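Local coordinates for protein phosphoinositol-specific phospholipase C (Pseudomonas sp., PDB 5FYP) that probably cleaves phosphatidylinositol lipids in a calcium-dependent reaction, separating the phosphorylated inositol head group from diacylglycerol, at residues R45-D50 against N99-W104; R142-K147 against V184-N189; T115-K120 against I277-Y282; L49-Q54 against N92-C97; Q32-N35 against S39-D42. One frame throughout, in Å; residues are numbered along the deposited sequence.

Interaction 1: R45-D50 against N99-W104. With CA (calcium ion), chain I.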
# COMPACT_ATOMS: atom_id res chain seq x y z
N ARG A 45 -8.91 6.91 1.26
CA ARG A 45 -8.96 5.60 0.61
C ARG A 45 -7.63 4.87 0.66
O ARG A 45 -7.51 3.82 0.05
CB ARG A 45 -9.49 5.68 -0.82
CG ARG A 45 -10.93 6.15 -0.91
CD ARG A 45 -11.92 5.03 -0.72
NE ARG A 45 -13.31 5.54 -0.58
CZ ARG A 45 -13.83 5.99 0.55
NH1 ARG A 45 -13.13 6.01 1.67
NH2 ARG A 45 -15.07 6.43 0.58
N THR A 46 -6.67 5.39 1.42
CA THR A 46 -5.35 4.74 1.58
C THR A 46 -5.03 4.68 3.05
O THR A 46 -4.94 5.73 3.71
CB THR A 46 -4.29 5.46 0.75
OG1 THR A 46 -4.64 5.38 -0.64
CG2 THR A 46 -2.92 4.80 0.92
N LEU A 47 -4.84 3.46 3.54
CA LEU A 47 -4.68 3.14 4.98
C LEU A 47 -3.39 2.41 5.20
O LEU A 47 -2.64 2.15 4.26
CB LEU A 47 -5.87 2.26 5.47
CG LEU A 47 -7.24 2.96 5.67
CD1 LEU A 47 -7.87 3.70 4.54
CD2 LEU A 47 -8.18 1.95 6.27
N GLU A 48 -3.06 2.12 6.46
CA GLU A 48 -1.77 1.51 6.81
C GLU A 48 -1.94 0.61 8.02
O GLU A 48 -2.62 0.97 8.97
CB GLU A 48 -0.70 2.57 7.09
CG GLU A 48 0.67 2.01 7.42
CD GLU A 48 1.77 3.05 7.45
OE1 GLU A 48 1.46 4.25 7.51
OE2 GLU A 48 2.97 2.64 7.43
N LEU A 49 -1.25 -0.53 7.98
CA LEU A 49 -1.16 -1.49 9.06
C LEU A 49 0.29 -1.86 9.27
O LEU A 49 0.94 -2.31 8.33
CB LEU A 49 -1.99 -2.75 8.76
CG LEU A 49 -3.48 -2.55 8.72
CD1 LEU A 49 -4.20 -3.63 7.96
CD2 LEU A 49 -4.04 -2.41 10.14
N ASP A 50 0.78 -1.77 10.52
CA ASP A 50 2.10 -2.30 10.87
C ASP A 50 1.90 -3.70 11.44
O ASP A 50 1.11 -3.87 12.39
CB ASP A 50 2.78 -1.44 11.94
CG ASP A 50 3.22 -0.07 11.45
OD1 ASP A 50 3.17 0.20 10.25
OD2 ASP A 50 3.61 0.75 12.32
N ASN A 99 -10.29 -7.65 7.73
CA ASN A 99 -11.74 -7.83 7.64
C ASN A 99 -12.54 -6.56 7.85
O ASN A 99 -13.58 -6.38 7.21
CB ASN A 99 -12.20 -8.92 8.59
CG ASN A 99 -12.17 -10.28 7.93
OD1 ASN A 99 -12.69 -10.46 6.82
ND2 ASN A 99 -11.62 -11.24 8.62
N ASP A 100 -12.01 -5.64 8.66
CA ASP A 100 -12.69 -4.34 8.79
C ASP A 100 -12.73 -3.63 7.42
O ASP A 100 -13.75 -3.04 7.04
CB ASP A 100 -11.96 -3.44 9.78
CG ASP A 100 -12.26 -3.80 11.22
OD1 ASP A 100 -13.21 -4.56 11.48
OD2 ASP A 100 -11.51 -3.29 12.07
N VAL A 101 -11.66 -3.72 6.65
CA VAL A 101 -11.61 -3.12 5.30
C VAL A 101 -12.55 -3.87 4.37
O VAL A 101 -13.31 -3.27 3.61
CB VAL A 101 -10.18 -3.08 4.76
CG1 VAL A 101 -10.16 -2.50 3.36
CG2 VAL A 101 -9.30 -2.27 5.69
N LYS A 102 -12.49 -5.19 4.41
CA LYS A 102 -13.33 -6.03 3.55
C LYS A 102 -14.83 -5.72 3.78
O LYS A 102 -15.61 -5.55 2.86
CB LYS A 102 -13.00 -7.48 3.82
CG LYS A 102 -13.62 -8.46 2.83
CD LYS A 102 -14.97 -8.94 3.22
CE LYS A 102 -15.41 -10.03 2.26
NZ LYS A 102 -16.82 -10.41 2.41
N ASN A 103 -15.20 -5.63 5.06
CA ASN A 103 -16.58 -5.33 5.42
C ASN A 103 -17.01 -3.93 4.97
O ASN A 103 -18.11 -3.77 4.46
CB ASN A 103 -16.78 -5.49 6.92
CG ASN A 103 -16.71 -6.94 7.37
OD1 ASN A 103 -16.97 -7.86 6.60
ND2 ASN A 103 -16.36 -7.14 8.62
N TRP A 104 -16.15 -2.93 5.15
CA TRP A 104 -16.47 -1.59 4.67
C TRP A 104 -16.67 -1.64 3.15
O TRP A 104 -17.63 -1.07 2.61
CB TRP A 104 -15.37 -0.58 5.06
CG TRP A 104 -15.70 0.83 4.65
CD1 TRP A 104 -16.23 1.80 5.46
CD2 TRP A 104 -15.55 1.42 3.36
NE1 TRP A 104 -16.42 2.94 4.76
CE2 TRP A 104 -16.03 2.74 3.46
CE3 TRP A 104 -15.06 0.96 2.12
CZ2 TRP A 104 -16.06 3.60 2.37
CZ3 TRP A 104 -15.09 1.82 1.05
CH2 TRP A 104 -15.56 3.13 1.19
CA CA I . 4.11 2.17 9.48
O HOH W 1 5.57 2.39 11.39
O HOH W 2 5.48 4.10 9.08
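The guanidinium of Arg45 is gripped through its N-H groups while the CH2 corner of Trp104 comes down on one of its faces: NH2 makes a salt bridge to Glu3 OE1, and NH1 is bonded to Leu41 O. Trp104 comes in edge first. Its CH2 corner stands over the middle of the guanidinium, 3.4 Å from Arg45 CZ, with the two planes 58° apart, so this is an edge-on approach and not a stack. The bend in the Arg45 chain at chi2 (-84°) carries the head to that edge, and Trp104, its ring trans to the main-chain nitrogen (chi1 -176°), reaches out to meet it. With an alanine here the guanidinium is gone, which would probably leave the Trp104 edge uncovered and Glu3 without its charged mate. Further along, Leu47 CD2 rests on Val101 CG2 at 4.4 Å, a looser apolar touch between strand 46-52 and helix 94-107. That helix leads on to the neighbouring parallel strand 114-120, a beta-alpha-beta crossover of the TIM-barrel kind. The strand turns its other face to the calcium ion: Glu48 OE2 binds it at 2.4 Å and Asp50 OD1 at 2.3 Å, with Asn27 and Asp119 among the other ligands. One strand thus separates two chemistries, a greasy seam with a paired cation at its end beneath the helix, and anionic oxygens facing the metal.

Interaction 2: R142-K147 against V184-N189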
# COMPACT_ATOMS: atom_id res chain seq x y z
N ARG A 142 -7.72 -15.07 1.16
CA ARG A 142 -8.87 -15.62 1.91
C ARG A 142 -9.79 -14.51 2.43
O ARG A 142 -11.00 -14.61 2.36
CB ARG A 142 -8.39 -16.49 3.06
CG ARG A 142 -9.50 -17.12 3.85
CD ARG A 142 -8.95 -18.27 4.70
NE ARG A 142 -7.88 -17.83 5.60
CZ ARG A 142 -8.06 -17.10 6.69
NH1 ARG A 142 -9.27 -16.70 7.05
NH2 ARG A 142 -7.02 -16.75 7.43
N VAL A 143 -9.19 -13.42 2.91
CA VAL A 143 -9.99 -12.31 3.39
C VAL A 143 -10.67 -11.56 2.24
O VAL A 143 -11.89 -11.37 2.25
CB VAL A 143 -9.13 -11.32 4.21
CG1 VAL A 143 -9.92 -10.06 4.54
CG2 VAL A 143 -8.65 -11.97 5.49
N PHE A 144 -9.91 -11.16 1.23
CA PHE A 144 -10.42 -10.25 0.21
C PHE A 144 -11.02 -10.90 -1.02
O PHE A 144 -11.79 -10.25 -1.72
CB PHE A 144 -9.32 -9.27 -0.23
CG PHE A 144 -8.94 -8.30 0.86
CD1 PHE A 144 -9.82 -7.29 1.22
CD2 PHE A 144 -7.73 -8.38 1.52
CE1 PHE A 144 -9.52 -6.40 2.22
CE2 PHE A 144 -7.42 -7.50 2.53
CZ PHE A 144 -8.30 -6.50 2.90
N GLN A 145 -10.63 -12.15 -1.27
CA GLN A 145 -11.09 -12.93 -2.38
C GLN A 145 -10.93 -12.13 -3.68
O GLN A 145 -9.88 -11.55 -3.95
CB GLN A 145 -12.54 -13.35 -2.08
CG GLN A 145 -12.70 -14.21 -0.84
N GLY A 146 -12.01 -11.95 -4.41
CA GLY A 146 -11.91 -11.31 -5.69
C GLY A 146 -11.79 -9.81 -5.66
O GLY A 146 -11.72 -9.21 -6.72
N LYS A 147 -11.74 -9.19 -4.47
CA LYS A 147 -11.59 -7.74 -4.41
C LYS A 147 -10.21 -7.26 -4.83
O LYS A 147 -10.05 -6.10 -5.16
CB LYS A 147 -11.89 -7.21 -3.01
CG LYS A 147 -13.32 -7.35 -2.58
CD LYS A 147 -13.50 -6.84 -1.14
CE LYS A 147 -14.91 -7.07 -0.58
NZ LYS A 147 -15.94 -6.27 -1.31
N VAL A 184 -9.38 -3.53 -4.02
CA VAL A 184 -8.40 -3.34 -2.95
C VAL A 184 -7.02 -3.68 -3.51
O VAL A 184 -6.82 -4.69 -4.15
CB VAL A 184 -8.72 -4.24 -1.76
CG1 VAL A 184 -7.64 -4.19 -0.69
CG2 VAL A 184 -10.08 -3.88 -1.16
N LEU A 185 -6.07 -2.76 -3.27
CA LEU A 185 -4.66 -2.91 -3.63
C LEU A 185 -3.85 -3.03 -2.36
O LEU A 185 -3.96 -2.18 -1.49
CB LEU A 185 -4.14 -1.71 -4.44
CG LEU A 185 -4.62 -1.58 -5.88
CD1 LEU A 185 -6.08 -1.23 -5.99
CD2 LEU A 185 -3.78 -0.56 -6.62
N LEU A 186 -3.05 -4.07 -2.26
CA LEU A 186 -2.21 -4.31 -1.11
C LEU A 186 -0.76 -3.97 -1.45
O LEU A 186 -0.29 -4.34 -2.54
CB LEU A 186 -2.30 -5.75 -0.69
CG LEU A 186 -3.72 -6.24 -0.39
CD1 LEU A 186 -3.70 -7.71 -0.05
CD2 LEU A 186 -4.38 -5.42 0.72
N VAL A 187 -0.06 -3.33 -0.51
CA VAL A 187 1.31 -2.86 -0.77
C VAL A 187 2.18 -3.33 0.38
O VAL A 187 1.82 -3.14 1.54
CB VAL A 187 1.32 -1.34 -0.85
CG1 VAL A 187 2.74 -0.85 -1.20
CG2 VAL A 187 0.29 -0.82 -1.86
N LEU A 188 3.33 -3.90 0.09
CA LEU A 188 4.28 -4.34 1.12
C LEU A 188 5.39 -3.30 1.29
O LEU A 188 6.02 -2.88 0.32
CB LEU A 188 4.90 -5.68 0.71
CG LEU A 188 5.80 -6.33 1.74
CD1 LEU A 188 5.03 -6.71 3.01
CD2 LEU A 188 6.49 -7.54 1.14
N ASN A 189 5.60 -2.90 2.55
CA ASN A 189 6.76 -2.11 2.94
C ASN A 189 7.55 -2.89 3.99
O ASN A 189 7.00 -3.76 4.68
CB ASN A 189 6.38 -0.73 3.51
CG ASN A 189 5.75 0.23 2.53
OD1 ASN A 189 5.72 0.06 1.28
ND2 ASN A 189 5.29 1.29 3.06
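Phe144 and Val184 cross at about a right angle, joining the end of helix 133-144 to the start of strand 184-189 in a beta-alpha-beta unit of the TIM-barrel fold that begins at the parallel strand 114-120. The Phe144 ring is clasped between two valines. On one face Val143 CG1, from its own helix, sits over the centre; on the opposite face Val184 CG1 lies displaced toward the rim, 4.2 Å from the ring centroid and 14° off the normal, a CH-pi contact. The second branch of Val184 also takes part, CG2 standing 4.2 Å from Phe144 CD1. With CG anti to its carbonyl carbon (chi1 -68°), Phe144 points its ring at the strand, and its CE2 atom comes up to Leu186 CD2, obliquely, at 4.1 Å. Leu116 of the adjacent strand and Leu98 of helix 94-107 also touch the ring, which is buried between helices and sheet. Beyond Phe144 the helix ends: Gln145 has a positive phi, and a short 3-10 turn follows, held by Lys147 N bonding to Phe144 O at 2.9 Å. The aliphatic base of Lys147 passes Val184, CB to CG2 at 4.2 Å, while its ammonium goes to Ser105 and Asp106. The backbones meet at one point, where Val184 N donates to Lys147 O at 2.9 Å, the bond nearly straight (163°) and the donor standing above the carbonyl plane.

Interaction 3: T115-K120 against I277-Y282. With CA (calcium ion), chain I.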
# COMPACT_ATOMS: atom_id res chain seq x y z
N THR A 115 -6.33 1.39 -1.08
CA THR A 115 -4.94 0.95 -1.03
C THR A 115 -4.56 0.76 0.44
O THR A 115 -4.74 1.66 1.26
CB THR A 115 -4.01 1.96 -1.71
OG1 THR A 115 -4.40 2.10 -3.08
CG2 THR A 115 -2.57 1.49 -1.71
N LEU A 116 -4.04 -0.42 0.76
CA LEU A 116 -3.60 -0.76 2.12
C LEU A 116 -2.10 -0.97 2.13
O LEU A 116 -1.59 -1.89 1.50
CB LEU A 116 -4.25 -2.02 2.64
CG LEU A 116 -5.72 -2.11 2.73
CD1 LEU A 116 -6.13 -3.42 3.41
CD2 LEU A 116 -6.30 -0.93 3.51
N ILE A 117 -1.42 -0.11 2.87
CA ILE A 117 0.02 -0.22 3.07
C ILE A 117 0.25 -1.16 4.24
O ILE A 117 -0.16 -0.91 5.36
CB ILE A 117 0.63 1.17 3.39
CG1 ILE A 117 0.22 2.24 2.32
CG2 ILE A 117 2.14 1.10 3.62
CD1 ILE A 117 0.60 1.93 0.89
N LEU A 118 0.89 -2.29 3.95
CA LEU A 118 1.18 -3.34 4.91
C LEU A 118 2.66 -3.23 5.24
O LEU A 118 3.51 -3.68 4.47
CB LEU A 118 0.77 -4.70 4.36
CG LEU A 118 -0.69 -4.78 3.89
CD1 LEU A 118 -0.96 -6.13 3.27
CD2 LEU A 118 -1.67 -4.49 5.00
N ASP A 119 2.95 -2.60 6.38
CA ASP A 119 4.30 -2.26 6.78
C ASP A 119 4.81 -3.38 7.71
O ASP A 119 4.43 -3.49 8.88
CB ASP A 119 4.31 -0.91 7.46
CG ASP A 119 5.68 -0.33 7.72
OD1 ASP A 119 6.67 -0.93 7.22
OD2 ASP A 119 5.75 0.74 8.41
N LYS A 120 5.58 -4.29 7.12
CA LYS A 120 6.04 -5.48 7.78
C LYS A 120 7.20 -5.15 8.71
O LYS A 120 8.14 -4.50 8.30
CB LYS A 120 6.50 -6.51 6.74
CG LYS A 120 6.76 -7.88 7.35
CD LYS A 120 7.13 -8.94 6.33
CE LYS A 120 6.88 -10.35 6.74
NZ LYS A 120 7.16 -10.68 8.15
N ILE A 277 3.40 13.43 -6.03
CA ILE A 277 3.31 12.34 -5.06
C ILE A 277 1.92 11.73 -5.14
O ILE A 277 0.92 12.41 -4.89
CB ILE A 277 3.61 12.83 -3.65
CG1 ILE A 277 5.06 13.36 -3.57
CG2 ILE A 277 3.33 11.74 -2.64
CD1 ILE A 277 5.32 14.29 -2.41
N ASN A 278 1.83 10.43 -5.42
CA ASN A 278 0.51 9.79 -5.43
C ASN A 278 -0.12 9.65 -4.06
O ASN A 278 -1.33 9.90 -3.93
CB ASN A 278 0.57 8.40 -6.05
CG ASN A 278 0.86 8.41 -7.53
OD1 ASN A 278 1.97 8.05 -7.96
ND2 ASN A 278 -0.13 8.76 -8.33
N LEU A 279 0.66 9.20 -3.09
CA LEU A 279 0.11 8.91 -1.76
C LEU A 279 0.91 9.70 -0.73
O LEU A 279 2.08 9.39 -0.48
CB LEU A 279 0.19 7.40 -1.47
CG LEU A 279 -0.40 6.47 -2.50
CD1 LEU A 279 -0.13 5.02 -2.14
CD2 LEU A 279 -1.89 6.69 -2.77
N SER A 280 0.30 10.73 -0.15
CA SER A 280 0.95 11.56 0.84
C SER A 280 0.45 11.17 2.21
O SER A 280 -0.73 11.39 2.52
CB SER A 280 0.63 13.04 0.60
OG SER A 280 1.24 13.51 -0.58
N ALA A 281 1.32 10.55 3.01
CA ALA A 281 0.90 9.98 4.29
C ALA A 281 0.94 11.02 5.39
O ALA A 281 1.99 11.62 5.63
CB ALA A 281 1.78 8.81 4.64
N TYR A 282 -0.18 11.18 6.08
CA TYR A 282 -0.31 12.12 7.19
C TYR A 282 -0.87 11.44 8.42
O TYR A 282 -1.87 10.72 8.35
CB TYR A 282 -1.27 13.24 6.86
CG TYR A 282 -0.82 14.17 5.78
CD1 TYR A 282 -1.13 13.93 4.46
CD2 TYR A 282 -0.13 15.36 6.08
CE1 TYR A 282 -0.76 14.81 3.46
CE2 TYR A 282 0.24 16.25 5.08
CZ TYR A 282 -0.07 15.96 3.79
OH TYR A 282 0.25 16.83 2.79
CA CA I . 4.11 2.17 9.48
O HOH W 2 5.48 4.10 9.08
O HOH W 1 5.57 2.39 11.39
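Leu279 brings one methyl, CD1, up against Thr115 and Ile117 together, and those two touches are the closer, apolar part of a small contact that buries 74 Å² in all. CD1 of Leu279 lies 4.3 Å from Thr115 CG2 and 4.4 Å from Ile117 CD1, so a single leucine branch spans two residues that project from the same face of strand 114-120. The threonine offers its methyl to the leucine. The strands themselves do not pair: the CA atoms of Thr115 and Leu279 are 9.5 Å apart, no hydrogen bond joins them, and the side chains meet across the inside of the barrel, strand 114-120 belonging to one wall and strand 279-282 to the other. Thr46 of strand 46-52 also rests on Leu279, and Val187 touches Thr115, so the core here is filled from several strands. Toward the other end of 115-120 the apolar packing gives way to a wetter, ionic region. There the first torsion of the partly exposed Asp119 (chi1 -170°) swings CG opposite the main-chain nitrogen and sends OD2 to the calcium ion at 2.4 Å; water 1 and water 2 are each bound to the metal at 2.4 Å, and Lys121 NZ is hydrogen-bonded to the same OD2. Asp119 sits near the C-terminal end of its strand, where TIM barrels carry their active sites. The chemistry therefore changes along one strand, from buried methyl groups in the barrel interior to a carboxylate that binds the metal beside two waters.

Interaction 4: L49-Q54 against N92-C97. With CA (calcium ion), chain I.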
# COMPACT_ATOMS: atom_id res chain seq x y z
N LEU A 49 -1.25 -0.53 7.98
CA LEU A 49 -1.16 -1.49 9.06
C LEU A 49 0.29 -1.86 9.27
O LEU A 49 0.94 -2.31 8.33
CB LEU A 49 -1.99 -2.75 8.76
CG LEU A 49 -3.48 -2.55 8.72
CD1 LEU A 49 -4.20 -3.63 7.96
CD2 LEU A 49 -4.04 -2.41 10.14
N ASP A 50 0.78 -1.77 10.52
CA ASP A 50 2.10 -2.30 10.87
C ASP A 50 1.90 -3.70 11.44
O ASP A 50 1.11 -3.87 12.39
CB ASP A 50 2.78 -1.44 11.94
CG ASP A 50 3.22 -0.07 11.45
OD1 ASP A 50 3.17 0.20 10.25
OD2 ASP A 50 3.61 0.75 12.32
N PHE A 51 2.61 -4.69 10.89
CA PHE A 51 2.32 -6.07 11.31
C PHE A 51 3.56 -6.83 11.70
O PHE A 51 4.63 -6.74 11.08
CB PHE A 51 1.45 -6.79 10.27
CG PHE A 51 2.15 -7.17 8.98
CD1 PHE A 51 2.34 -6.27 7.93
CD2 PHE A 51 2.55 -8.49 8.78
CE1 PHE A 51 2.93 -6.67 6.74
CE2 PHE A 51 3.12 -8.89 7.59
CZ PHE A 51 3.32 -7.99 6.57
N TRP A 52 3.38 -7.59 12.77
CA TRP A 52 4.45 -8.31 13.49
C TRP A 52 4.16 -9.78 13.48
O TRP A 52 3.00 -10.22 13.61
CB TRP A 52 4.52 -7.81 14.95
CG TRP A 52 4.90 -6.36 15.08
CD1 TRP A 52 4.11 -5.27 14.89
CD2 TRP A 52 6.20 -5.85 15.38
NE1 TRP A 52 4.84 -4.13 15.04
CE2 TRP A 52 6.13 -4.45 15.35
CE3 TRP A 52 7.42 -6.45 15.67
CZ2 TRP A 52 7.24 -3.64 15.58
CZ3 TRP A 52 8.52 -5.65 15.90
CH2 TRP A 52 8.42 -4.26 15.85
N ASP A 53 5.21 -10.58 13.36
CA ASP A 53 5.07 -12.03 13.48
C ASP A 53 4.83 -12.48 14.92
O ASP A 53 4.10 -13.43 15.19
CB ASP A 53 6.35 -12.71 12.97
CG ASP A 53 6.42 -12.75 11.45
OD1 ASP A 53 6.21 -11.70 10.80
OD2 ASP A 53 6.60 -13.86 10.90
N GLN A 54 5.52 -11.81 15.85
CA GLN A 54 5.57 -12.24 17.25
C GLN A 54 4.75 -11.29 18.14
O GLN A 54 4.49 -10.15 17.76
CB GLN A 54 7.02 -12.27 17.74
CG GLN A 54 8.01 -13.05 16.93
CD GLN A 54 7.77 -14.51 17.02
OE1 GLN A 54 7.12 -15.00 17.95
NE2 GLN A 54 8.25 -15.22 16.03
N ASN A 92 -7.99 -8.63 17.96
CA ASN A 92 -7.85 -7.63 16.90
C ASN A 92 -6.47 -7.71 16.24
O ASN A 92 -5.61 -6.86 16.42
CB ASN A 92 -8.13 -6.21 17.45
CG ASN A 92 -7.33 -5.86 18.71
OD1 ASN A 92 -7.06 -6.70 19.59
ND2 ASN A 92 -6.93 -4.61 18.82
N ASP A 93 -6.29 -8.79 15.49
CA ASP A 93 -5.03 -9.10 14.81
C ASP A 93 -5.03 -8.58 13.37
O ASP A 93 -5.93 -7.88 12.96
CB ASP A 93 -4.75 -10.60 14.91
CG ASP A 93 -5.74 -11.45 14.13
OD1 ASP A 93 -6.81 -10.96 13.70
OD2 ASP A 93 -5.45 -12.65 13.99
N LEU A 94 -4.04 -8.98 12.59
CA LEU A 94 -3.98 -8.54 11.21
C LEU A 94 -5.22 -8.93 10.45
O LEU A 94 -5.85 -8.12 9.75
CB LEU A 94 -2.74 -9.06 10.50
CG LEU A 94 -2.63 -8.69 9.02
CD1 LEU A 94 -2.60 -7.20 8.80
CD2 LEU A 94 -1.42 -9.33 8.38
N GLU A 95 -5.62 -10.19 10.59
CA GLU A 95 -6.81 -10.67 9.88
C GLU A 95 -8.04 -9.85 10.24
O GLU A 95 -8.86 -9.52 9.38
CB GLU A 95 -7.03 -12.17 10.15
CG GLU A 95 -8.26 -12.73 9.48
CD GLU A 95 -8.33 -14.24 9.50
OE1 GLU A 95 -7.35 -14.91 9.84
OE2 GLU A 95 -9.38 -14.78 9.11
N ALA A 96 -8.17 -9.52 11.52
CA ALA A 96 -9.32 -8.71 11.95
C ALA A 96 -9.31 -7.31 11.29
O ALA A 96 -10.34 -6.81 10.82
CB ALA A 96 -9.33 -8.56 13.44
N CYS A 97 -8.14 -6.70 11.26
CA CYS A 97 -7.99 -5.40 10.62
C CYS A 97 -8.33 -5.46 9.13
O CYS A 97 -9.01 -4.59 8.59
CB CYS A 97 -6.59 -4.82 10.81
SG CYS A 97 -6.13 -4.44 12.52
CA CA I . 4.11 2.17 9.48
O HOH W 1 5.57 2.39 11.39
O HOH W 2 5.48 4.10 9.08
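Leu49 and Cys97 make the closest approach: CD2 of the leucine lies 3.6 Å from Cys97 CB and 3.8 Å from its SG. The other branch, Leu49 CD1, touches both helix residues, Cys97 CB at 3.9 Å and Leu94 CD1 at 4.0 Å. Leu94, with CG anti to its backbone N (chi1 177°), spreads its methyls between two strand residues, and CD2 meets Phe51 CD2 obliquely at 4.1 Å. Around this shell Val68 touches Leu49, Leu94 and Cys97, while Phe136 and Leu139 of helix 133-144 cover Leu94. The face of strand 46-52 that carries Leu49 and Phe51 is thus packed under the first turn of helix 94-107, in the helix-on-strand layer that encloses the parallel strands of a TIM barrel. Cutting the Leu49 side chain back to an alanine removes both branches and would probably open a gap beneath Leu94 and Cys97. Two features fix the helix start. Asp93 is its N-cap, its OD1 accepting from Ala96 N at 2.9 Å on the anti side, 33° out of the carboxylate plane; a disulfide ties Cys97 to Cys84. On the other face of the strand, between Leu49 and Phe51, Asp50 points away from the helix toward the calcium site, where its OD2 takes a hydrogen bond from the metal-bound water 1 at 2.7 Å and another bond links it to Tyr29 OH.

Interaction 5: Q32-N35 against S39-D42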
# COMPACT_ATOMS: atom_id res chain seq x y z
N GLN A 32 -4.56 6.42 18.76
CA GLN A 32 -4.38 7.87 18.84
C GLN A 32 -4.74 8.62 17.56
O GLN A 32 -4.95 9.83 17.60
CB GLN A 32 -2.91 8.22 19.20
CG GLN A 32 -1.86 7.77 18.16
CD GLN A 32 -0.46 8.24 18.46
OE1 GLN A 32 -0.27 9.41 18.85
NE2 GLN A 32 0.52 7.37 18.33
N TYR A 33 -4.80 7.92 16.42
CA TYR A 33 -5.06 8.58 15.14
C TYR A 33 -6.48 8.39 14.61
O TYR A 33 -6.91 9.14 13.73
CB TYR A 33 -4.04 8.14 14.06
CG TYR A 33 -2.62 8.38 14.44
CD1 TYR A 33 -2.20 9.62 14.89
CD2 TYR A 33 -1.66 7.38 14.33
CE1 TYR A 33 -0.87 9.82 15.26
CE2 TYR A 33 -0.37 7.55 14.72
CZ TYR A 33 0.04 8.78 15.17
OH TYR A 33 1.34 8.96 15.56
N ALA A 34 -7.22 7.44 15.17
CA ALA A 34 -8.60 7.19 14.74
C ALA A 34 -9.27 6.34 15.81
O ALA A 34 -8.63 5.45 16.39
CB ALA A 34 -8.68 6.52 13.38
N ASN A 35 -10.56 6.57 16.02
CA ASN A 35 -11.28 5.81 17.05
C ASN A 35 -11.49 4.34 16.63
O ASN A 35 -11.38 3.45 17.45
CB ASN A 35 -12.57 6.51 17.41
CG ASN A 35 -12.33 7.83 18.17
OD1 ASN A 35 -11.25 8.05 18.77
ND2 ASN A 35 -13.31 8.71 18.15
N SER A 39 -13.38 3.77 10.55
CA SER A 39 -13.73 5.19 10.45
C SER A 39 -12.77 5.96 9.56
O SER A 39 -13.15 7.02 9.05
CB SER A 39 -13.80 5.85 11.82
OG SER A 39 -12.53 6.02 12.40
N VAL A 40 -11.54 5.48 9.37
CA VAL A 40 -10.56 6.15 8.53
C VAL A 40 -11.14 6.31 7.11
O VAL A 40 -10.89 7.32 6.42
CB VAL A 40 -9.23 5.40 8.53
CG1 VAL A 40 -8.27 6.07 7.57
CG2 VAL A 40 -8.66 5.36 9.92
N LEU A 41 -11.92 5.32 6.67
CA LEU A 41 -12.54 5.31 5.35
C LEU A 41 -13.67 6.36 5.21
O LEU A 41 -14.17 6.59 4.10
CB LEU A 41 -13.01 3.92 5.00
CG LEU A 41 -11.84 2.96 4.76
CD1 LEU A 41 -12.22 1.52 4.98
CD2 LEU A 41 -11.27 3.13 3.34
N ASP A 42 -14.03 7.05 6.29
CA ASP A 42 -14.88 8.25 6.12
C ASP A 42 -14.13 9.42 5.50
O ASP A 42 -14.76 10.37 5.03
CB ASP A 42 -15.42 8.70 7.48
CG ASP A 42 -16.31 7.68 8.15
OD1 ASP A 42 -16.79 6.74 7.50
OD2 ASP A 42 -16.63 7.89 9.32
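Ala34, nearly fully extended, faces Val40 across a short loop with their CA atoms 6.6 Å apart, while the chain from Ser39 to Asp42 winds through helical backbone angles and closes a type I beta turn by Asp42 N bonding to Ser39 O at 2.9 Å. No hydrogen bond joins the two segments; they touch through a small methyl-to-methyl contact. Ala34 CB points toward the turn and meets Val40 CG2 at 3.6 Å; the same CB stands 4.0 Å from Ser39 OG, so the alanine methyl touches both an apolar branch and a hydroxyl. Ser39 OG, swung between its own backbone N and carbonyl carbon (chi1 72°), is hydrogen-bonded to Thr36 O in the residues between the segments. It also lies 4.2 Å from Asn35 N, a looser approach at the more exposed rim of the contact. Val40 divides its branches: CG2 is given to Ala34, whereas CG1 turns toward Leu47 of strand 46-52; Cys28 and Phe285 also touch this valine. The alanine side is tied down separately, Ala34 O accepting from Asn83 ND2. Together the two segments form part of the connection between strands 20-25 and 46-52 of the barrel; that connection also carries the calcium ligand Asn27, and this long strand-to-strand loop packs on the barrel, the Val40 side chain about 13 Å from the calcium ion.

Interactions 1 and 4 use the same pair, strand 46-52 and helix 94-107, at successive places along it: an arginine-tryptophan meeting at one, leucines and a disulfide cysteine at the other. Interaction 2 repeats the helix-on-strand theme further along the same sheet, and Arg142 joins it to interaction 4 by a salt bridge with Glu95. Interaction 3 differs in facing inward, spanning the barrel between two sheets. Strand pairing and the calcium ion link it to interactions 1 and 4, since Glu48, Asp50 and Asp119 share the metal. All four are buried; interaction 5 is a partly exposed loop contact, touching interaction 1 through Val40 and Leu41.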